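Side-chain contacts in putative aldolase (Bacteroides vulgatus ATCC 8482, PDB 3DXI), which is a putative aldolase of unknown function that folds as a TIM barrel related to the HMGL-like family: residues I38-V43 with I212-A217; D216-G221 with A226-M231. All coordinates share one frame; numbering follows the deposited sequence.

Contact 1. Residues I38-V43 with I212-A217; sequences IDYLEV and IDFIDA
F214 meets Y40 through the interior of the barrel, ring against ring, in an offset edge-to-face (T-shaped) pair. F214, at the start of strand 214-217, presents its edge to the face of the tyrosine; the centroids lie 5.2 Å apart and the planes are inclined by 67°. Y40 CD2 lies at the edge of the F214 ring, near its plane, while the phenylalanine meets the tyrosine ring off-centre. F214 CE1 sits 3.5 Å from Y40 CD2, and F214 CZ comes equally near Y40 CE2, at 3.5 Å. The tyrosine ring reaches this place with CG beside its backbone N (chi1 -81°), while its hydroxyl bonds to E129 and K75. I215 instead packs on L234 of helix 231-241. The carboxylate of D216 comes near E42 without touching it, E42 OE1 and D216 OD2 being 5.2 Å apart; R105 forms salt bridges to both, which probably offsets the repulsion between like charges. H192 also bonds D216, and R11 is a second partner of E42. A217 packs on M231 of helix 231-241. No hydrogen bond joins the two backbones, because strand 4-7 runs between strands 40-45 and 214-217 in the closed parallel sheet, its L6 touching both Y40 and D216.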
ATOM      1  N   ILE A  38     -21.277   4.052  -1.286  1.00 10.05           N
ATOM      2  CA  ILE A  38     -21.120   3.188  -0.112  1.00  9.09           C
ATOM      3  C   ILE A  38     -22.514   2.791   0.376  1.00  9.99           C
ATOM      4  O   ILE A  38     -23.340   3.642   0.709  1.00  8.84           O
ATOM      5  CB  ILE A  38     -20.357   3.900   1.031  1.00  9.18           C
ATOM      6  CG1 ILE A  38     -18.859   3.956   0.714  1.00 12.04           C
ATOM      7  CG2 ILE A  38     -20.574   3.167   2.343  1.00  9.74           C
ATOM      8  CD1 ILE A  38     -18.416   5.207   0.007  1.00 13.28           C
ATOM      9  N   ASP A  39     -22.750   1.486   0.433  1.00  9.27           N
ATOM     10  CA  ASP A  39     -24.039   0.921   0.805  1.00  9.12           C
ATOM     11  C   ASP A  39     -24.366   0.781   2.284  1.00  8.56           C
ATOM     12  O   ASP A  39     -25.516   0.958   2.686  1.00  8.18           O
ATOM     13  CB  ASP A  39     -24.169  -0.438   0.129  1.00  8.74           C
ATOM     14  CG  ASP A  39     -23.830  -0.369  -1.343  1.00  9.55           C
ATOM     15  OD1 ASP A  39     -24.662   0.151  -2.110  1.00 10.64           O
ATOM     16  OD2 ASP A  39     -22.725  -0.807  -1.725  1.00  8.77           O
ATOM     17  N   TYR A  40     -23.360   0.436   3.076  1.00  9.92           N
ATOM     18  CA  TYR A  40     -23.517   0.243   4.512  1.00  9.04           C
ATOM     19  C   TYR A  40     -22.556   1.113   5.299  1.00  9.93           C
ATOM     20  O   TYR A  40     -21.416   1.340   4.882  1.00 10.20           O
ATOM     21  CB  TYR A  40     -23.249  -1.218   4.883  1.00  9.49           C
ATOM     22  CG  TYR A  40     -24.412  -2.147   4.658  1.00  7.58           C
ATOM     23  CD1 TYR A  40     -25.174  -2.605   5.730  1.00  9.92           C
ATOM     24  CD2 TYR A  40     -24.747  -2.581   3.376  1.00  8.02           C
ATOM     25  CE1 TYR A  40     -26.241  -3.477   5.534  1.00  8.91           C
ATOM     26  CE2 TYR A  40     -25.814  -3.449   3.169  1.00  8.47           C
ATOM     27  CZ  TYR A  40     -26.556  -3.892   4.255  1.00  7.48           C
ATOM     28  OH  TYR A  40     -27.620  -4.737   4.059  1.00  7.27           O
ATOM     29  N   LEU A  41     -23.025   1.585   6.448  1.00  9.21           N
ATOM     30  CA  LEU A  41     -22.220   2.409   7.329  1.00  9.39           C
ATOM     31  C   LEU A  41     -22.306   1.814   8.732  1.00  9.72           C
ATOM     32  O   LEU A  41     -23.377   1.798   9.333  1.00  9.92           O
ATOM     33  CB  LEU A  41     -22.747   3.848   7.367  1.00  9.72           C
ATOM     34  CG  LEU A  41     -23.025   4.594   6.058  1.00  9.66           C
ATOM     35  CD1 LEU A  41     -23.529   5.989   6.385  1.00  8.64           C
ATOM     36  CD2 LEU A  41     -21.761   4.669   5.212  1.00  9.71           C
ATOM     37  N   GLU A  42     -21.186   1.305   9.237  1.00  7.20           N
ATOM     38  CA  GLU A  42     -21.151   0.749  10.585  1.00  6.64           C
ATOM     39  C   GLU A  42     -20.621   1.902  11.420  1.00  6.48           C
ATOM     40  O   GLU A  42     -19.422   2.185  11.426  1.00  3.52           O
ATOM     41  CB  GLU A  42     -20.205  -0.440  10.647  1.00  7.31           C
ATOM     42  CG  GLU A  42     -20.174  -1.117  11.989  1.00  7.73           C
ATOM     43  CD  GLU A  42     -19.377  -2.388  11.937  1.00  9.80           C
ATOM     44  OE1 GLU A  42     -18.190  -2.314  11.555  1.00 12.33           O
ATOM     45  OE2 GLU A  42     -19.936  -3.456  12.269  1.00 11.37           O
ATOM     46  N   VAL A  43     -21.535   2.560  12.125  1.00  6.92           N
ATOM     47  CA  VAL A  43     -21.225   3.750  12.901  1.00  7.20           C
ATOM     48  C   VAL A  43     -20.697   3.588  14.319  1.00  8.83           C
ATOM     49  O   VAL A  43     -20.216   4.560  14.915  1.00  8.82           O
ATOM     50  CB  VAL A  43     -22.459   4.667  12.943  1.00  6.88           C
ATOM     51  CG1 VAL A  43     -22.899   5.005  11.513  1.00  7.28           C
ATOM     52  CG2 VAL A  43     -23.590   3.976  13.696  1.00  5.81           C
ATOM     53  N   ILE A 212     -16.980 -11.696  -4.653  1.00 10.67           N
ATOM     54  CA  ILE A 212     -17.286 -11.452  -3.246  1.00 10.59           C
ATOM     55  C   ILE A 212     -18.458 -10.460  -3.157  1.00 10.53           C
ATOM     56  O   ILE A 212     -18.630  -9.604  -4.029  1.00 10.30           O
ATOM     57  CB  ILE A 212     -16.045 -10.907  -2.489  1.00 10.11           C
ATOM     58  CG1 ILE A 212     -16.164 -11.242  -0.999  1.00 10.17           C
ATOM     59  CG2 ILE A 212     -15.923  -9.408  -2.699  1.00  6.32           C
ATOM     60  CD1 ILE A 212     -14.850 -11.227  -0.251  1.00 10.45           C
ATOM     61  N   ASP A 213     -19.253 -10.582  -2.100  1.00  9.67           N
ATOM     62  CA  ASP A 213     -20.443  -9.751  -1.913  1.00  9.97           C
ATOM     63  C   ASP A 213     -20.259  -8.442  -1.130  1.00 10.29           C
ATOM     64  O   ASP A 213     -20.957  -7.460  -1.390  1.00 10.19           O
ATOM     65  CB  ASP A 213     -21.523 -10.593  -1.225  1.00  9.71           C
ATOM     66  CG  ASP A 213     -21.752 -11.930  -1.916  1.00 10.35           C
ATOM     67  OD1 ASP A 213     -22.485 -11.964  -2.923  1.00 13.47           O
ATOM     68  OD2 ASP A 213     -21.190 -12.946  -1.462  1.00  9.13           O
ATOM     69  N   PHE A 214     -19.330  -8.434  -0.177  1.00  9.42           N
ATOM     70  CA  PHE A 214     -19.084  -7.262   0.670  1.00 10.32           C
ATOM     71  C   PHE A 214     -17.601  -6.925   0.856  1.00 10.24           C
ATOM     72  O   PHE A 214     -16.756  -7.817   0.941  1.00  9.48           O
ATOM     73  CB  PHE A 214     -19.673  -7.502   2.066  1.00  8.15           C
ATOM     74  CG  PHE A 214     -21.098  -7.053   2.231  1.00  9.86           C
ATOM     75  CD1 PHE A 214     -21.386  -5.770   2.690  1.00  9.54           C
ATOM     76  CD2 PHE A 214     -22.153  -7.927   1.981  1.00 11.99           C
ATOM     77  CE1 PHE A 214     -22.702  -5.364   2.905  1.00  9.91           C
ATOM     78  CE2 PHE A 214     -23.480  -7.533   2.191  1.00 11.29           C
ATOM     79  CZ  PHE A 214     -23.751  -6.247   2.656  1.00 12.49           C
ATOM     80  N   ILE A 215     -17.292  -5.633   0.922  1.00  8.36           N
ATOM     81  CA  ILE A 215     -15.923  -5.183   1.176  1.00  8.64           C
ATOM     82  C   ILE A 215     -15.981  -4.056   2.205  1.00  8.12           C
ATOM     83  O   ILE A 215     -16.795  -3.140   2.086  1.00  7.14           O
ATOM     84  CB  ILE A 215     -15.208  -4.646  -0.091  1.00  7.44           C
ATOM     85  CG1 ILE A 215     -14.976  -5.777  -1.095  1.00  8.09           C
ATOM     86  CG2 ILE A 215     -13.866  -4.027   0.298  1.00  7.05           C
ATOM     87  CD1 ILE A 215     -14.065  -6.875  -0.585  1.00  8.27           C
ATOM     88  N   ASP A 216     -15.122  -4.153   3.217  1.00  7.89           N
ATOM     89  CA  ASP A 216     -15.013  -3.166   4.293  1.00  7.94           C
ATOM     90  C   ASP A 216     -13.816  -2.240   4.045  1.00  8.68           C
ATOM     91  O   ASP A 216     -12.770  -2.671   3.549  1.00  8.15           O
ATOM     92  CB  ASP A 216     -14.786  -3.858   5.647  1.00  5.51           C
ATOM     93  CG  ASP A 216     -16.047  -4.471   6.235  1.00  8.13           C
ATOM     94  OD1 ASP A 216     -17.040  -4.674   5.499  1.00  9.58           O
ATOM     95  OD2 ASP A 216     -16.029  -4.765   7.452  1.00  7.85           O
ATOM     96  N   ALA A 217     -13.970  -0.975   4.420  1.00  8.23           N
ATOM     97  CA  ALA A 217     -12.906   0.019   4.292  1.00  8.20           C
ATOM     98  C   ALA A 217     -13.283   1.213   5.161  1.00  7.89           C
ATOM     99  O   ALA A 217     -14.389   1.264   5.689  1.00  8.77           O
ATOM    100  CB  ALA A 217     -12.743   0.443   2.838  1.00  8.81           C
TER

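Contact 2. Residues D216-G221 with A226-M231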
ATOM      1  N   ASP A 216     -15.122  -4.153   3.217  1.00  7.89           N
ATOM      2  CA  ASP A 216     -15.013  -3.166   4.293  1.00  7.94           C
ATOM      3  C   ASP A 216     -13.816  -2.240   4.045  1.00  8.68           C
ATOM      4  O   ASP A 216     -12.770  -2.671   3.549  1.00  8.15           O
ATOM      5  CB  ASP A 216     -14.786  -3.858   5.647  1.00  5.51           C
ATOM      6  CG  ASP A 216     -16.047  -4.471   6.235  1.00  8.13           C
ATOM      7  OD1 ASP A 216     -17.040  -4.674   5.499  1.00  9.58           O
ATOM      8  OD2 ASP A 216     -16.029  -4.765   7.452  1.00  7.85           O
ATOM      9  N   ALA A 217     -13.970  -0.975   4.420  1.00  8.23           N
ATOM     10  CA  ALA A 217     -12.906   0.019   4.292  1.00  8.20           C
ATOM     11  C   ALA A 217     -13.283   1.213   5.161  1.00  7.89           C
ATOM     12  O   ALA A 217     -14.389   1.264   5.689  1.00  8.77           O
ATOM     13  CB  ALA A 217     -12.743   0.443   2.838  1.00  8.81           C
ATOM     14  N   THR A 218     -12.359   2.157   5.328  1.00  8.57           N
ATOM     15  CA  THR A 218     -12.614   3.352   6.124  1.00  6.79           C
ATOM     16  C   THR A 218     -11.915   4.551   5.484  1.00  7.75           C
ATOM     17  O   THR A 218     -10.941   4.383   4.751  1.00  7.54           O
ATOM     18  CB  THR A 218     -12.097   3.193   7.581  1.00  6.86           C
ATOM     19  OG1 THR A 218     -10.674   3.018   7.576  1.00  5.16           O
ATOM     20  CG2 THR A 218     -12.750   1.988   8.253  1.00  4.37           C
ATOM     21  N   ILE A 219     -12.422   5.753   5.752  1.00  8.53           N
ATOM     22  CA  ILE A 219     -11.837   6.978   5.209  1.00  8.49           C
ATOM     23  C   ILE A 219     -10.421   7.167   5.776  1.00  9.63           C
ATOM     24  O   ILE A 219     -10.223   7.215   6.990  1.00  9.69           O
ATOM     25  CB  ILE A 219     -12.728   8.199   5.539  1.00  8.62           C
ATOM     26  CG1 ILE A 219     -14.097   8.037   4.860  1.00  8.81           C
ATOM     27  CG2 ILE A 219     -12.049   9.490   5.096  1.00  8.95           C
ATOM     28  CD1 ILE A 219     -14.038   7.905   3.341  1.00  8.77           C
ATOM     29  N   THR A 220      -9.457   7.267   4.861  1.00  8.44           N
ATOM     30  CA  THR A 220      -8.023   7.396   5.138  1.00  7.98           C
ATOM     31  C   THR A 220      -7.462   6.151   5.813  1.00  7.04           C
ATOM     32  O   THR A 220      -6.355   6.176   6.342  1.00  5.97           O
ATOM     33  CB  THR A 220      -7.654   8.648   6.000  1.00  6.76           C
ATOM     34  OG1 THR A 220      -8.190   8.516   7.317  1.00  8.41           O
ATOM     35  CG2 THR A 220      -8.187   9.928   5.361  1.00  5.93           C
ATOM     36  N   GLY A 221      -8.225   5.057   5.775  1.00  6.40           N
ATOM     37  CA  GLY A 221      -7.784   3.809   6.385  1.00  6.34           C
ATOM     38  C   GLY A 221      -7.782   3.847   7.904  1.00  6.43           C
ATOM     39  O   GLY A 221      -7.238   2.958   8.558  1.00  6.21           O
ATOM     40  N   ALA A 226      -1.821  -0.234  11.913  1.00 10.51           N
ATOM     41  CA  ALA A 226      -1.616  -0.019  10.484  1.00 11.74           C
ATOM     42  C   ALA A 226      -2.908   0.392   9.788  1.00 11.02           C
ATOM     43  O   ALA A 226      -2.889   0.860   8.652  1.00 12.00           O
ATOM     44  CB  ALA A 226      -1.049  -1.279   9.841  1.00  9.99           C
ATOM     45  N   GLY A 227      -4.031   0.195  10.466  1.00 11.39           N
ATOM     46  CA  GLY A 227      -5.305   0.590   9.895  1.00 11.59           C
ATOM     47  C   GLY A 227      -5.935  -0.352   8.892  1.00 10.11           C
ATOM     48  O   GLY A 227      -5.511  -1.498   8.740  1.00 10.51           O
ATOM     49  N   ASN A 228      -6.954   0.153   8.203  1.00  9.57           N
ATOM     50  CA  ASN A 228      -7.702  -0.620   7.215  1.00  9.55           C
ATOM     51  C   ASN A 228      -7.446  -0.165   5.784  1.00  8.35           C
ATOM     52  O   ASN A 228      -6.638   0.728   5.530  1.00  8.67           O
ATOM     53  CB  ASN A 228      -9.205  -0.499   7.490  1.00  8.63           C
ATOM     54  CG  ASN A 228      -9.578  -0.900   8.895  1.00  8.88           C
ATOM     55  OD1 ASN A 228      -9.995  -0.071   9.701  1.00 11.89           O
ATOM     56  ND2 ASN A 228      -9.436  -2.174   9.197  1.00  8.70           N
ATOM     57  N   LEU A 229      -8.133  -0.803   4.846  1.00  7.67           N
ATOM     58  CA  LEU A 229      -8.022  -0.421   3.449  1.00  7.52           C
ATOM     59  C   LEU A 229      -8.599   0.988   3.386  1.00  8.64           C
ATOM     60  O   LEU A 229      -9.634   1.255   3.997  1.00  6.86           O
ATOM     61  CB  LEU A 229      -8.865  -1.357   2.579  1.00  8.64           C
ATOM     62  CG  LEU A 229      -9.249  -0.887   1.174  1.00  6.85           C
ATOM     63  CD1 LEU A 229      -8.006  -0.607   0.346  1.00  6.60           C
ATOM     64  CD2 LEU A 229     -10.094  -1.956   0.516  1.00  7.33           C
ATOM     65  N   LYS A 230      -7.926   1.888   2.674  1.00  8.54           N
ATOM     66  CA  LYS A 230      -8.404   3.262   2.544  1.00  8.56           C
ATOM     67  C   LYS A 230      -9.562   3.295   1.551  1.00  7.74           C
ATOM     68  O   LYS A 230      -9.398   2.952   0.373  1.00  6.84           O
ATOM     69  CB  LYS A 230      -7.267   4.184   2.082  1.00  8.45           C
ATOM     70  CG  LYS A 230      -6.139   4.279   3.101  1.00 12.36           C
ATOM     71  CD  LYS A 230      -5.146   5.383   2.784  1.00 15.29           C
ATOM     72  CE  LYS A 230      -4.173   4.979   1.701  1.00 18.54           C
ATOM     73  NZ  LYS A 230      -2.813   5.475   2.053  1.00 23.80           N
HETATM   74  N   MSE A 231     -10.736   3.693   2.038  1.00  6.71           N
HETATM   75  CA  MSE A 231     -11.926   3.754   1.201  1.00  6.05           C
HETATM   76  C   MSE A 231     -11.668   4.561  -0.065  1.00  5.78           C
HETATM   77  O   MSE A 231     -12.082   4.163  -1.150  1.00  8.61           O
HETATM   78  CB  MSE A 231     -13.096   4.360   1.985  1.00  4.76           C
HETATM   79  CG  MSE A 231     -14.384   4.495   1.178  1.00  8.95           C
HETATM   80 SE   MSE A 231     -15.083   2.790   0.559  1.00 18.57          SE
HETATM   81  CE  MSE A 231     -16.101   2.302   2.150  1.00 14.00           C
TER
HETATM   82  O   HOH W   1     -10.622  -2.625   5.684  1.00 10.69           O
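T218 and K230 form a single beta bridge that draws together the two ends of the loop following the eighth strand of the TIM barrel, just before helix 231-241. T218 N donates to L229 O at 3.2 Å, and M231 N returns a bond of 2.8 Å to T218 O. This second donor stands above the carbonyl plane, 48° out of it, and G221 N reaches the same oxygen from the opposite face, so two N-H groups grip T218 O. Farther round the loop N228 N donates to G221 O. G221 and G227 both have positive phi, and the chains come close there: G221 O is 3.3 Å from G227 CA.

A217 points its methyl at the other segment, between L229 and M231, with A217 CB 3.9 Å from M231 CE. The selenomethionine leaves the helix start with CG anti to the backbone N (chi1 179°), then bends twice, which curls SE and CE back over A217; I219 CD1 rests against its CB. K230 CG rests against the T220-G221 peptide, 3.5 Å from G221 N, and farther out the K230 side chain packs on T269 of the second subunit. T218 turns its hydroxyl to the carbonyl of M222. Beside the bridge, a water donates to D216 O at 3.0 Å and accepts from L229 N at 3.2 Å.

Overall arrangement
Both contacts are buried and share strand 214-217, but contact 1 uses the F214 side chain inside the barrel, and contact 2 the strand's C-terminal end and the loop beyond it. Contact 1 is a ring pair without any backbone bond, with two acids nearby that share R105. Contact 2 is mainly backbone chemistry: hydrogen bonds, two glycines and a bridging water shape the loop that leads into helix 231-241. D216 and A217 lie in both, though only in contact 2 do they touch the other segment. The two contacts also meet directly, I38 CG1 lying 3.5 Å from M231 CE in the apolar layer between sheet and helix. Contact 2 alone reaches the second subunit, through K230.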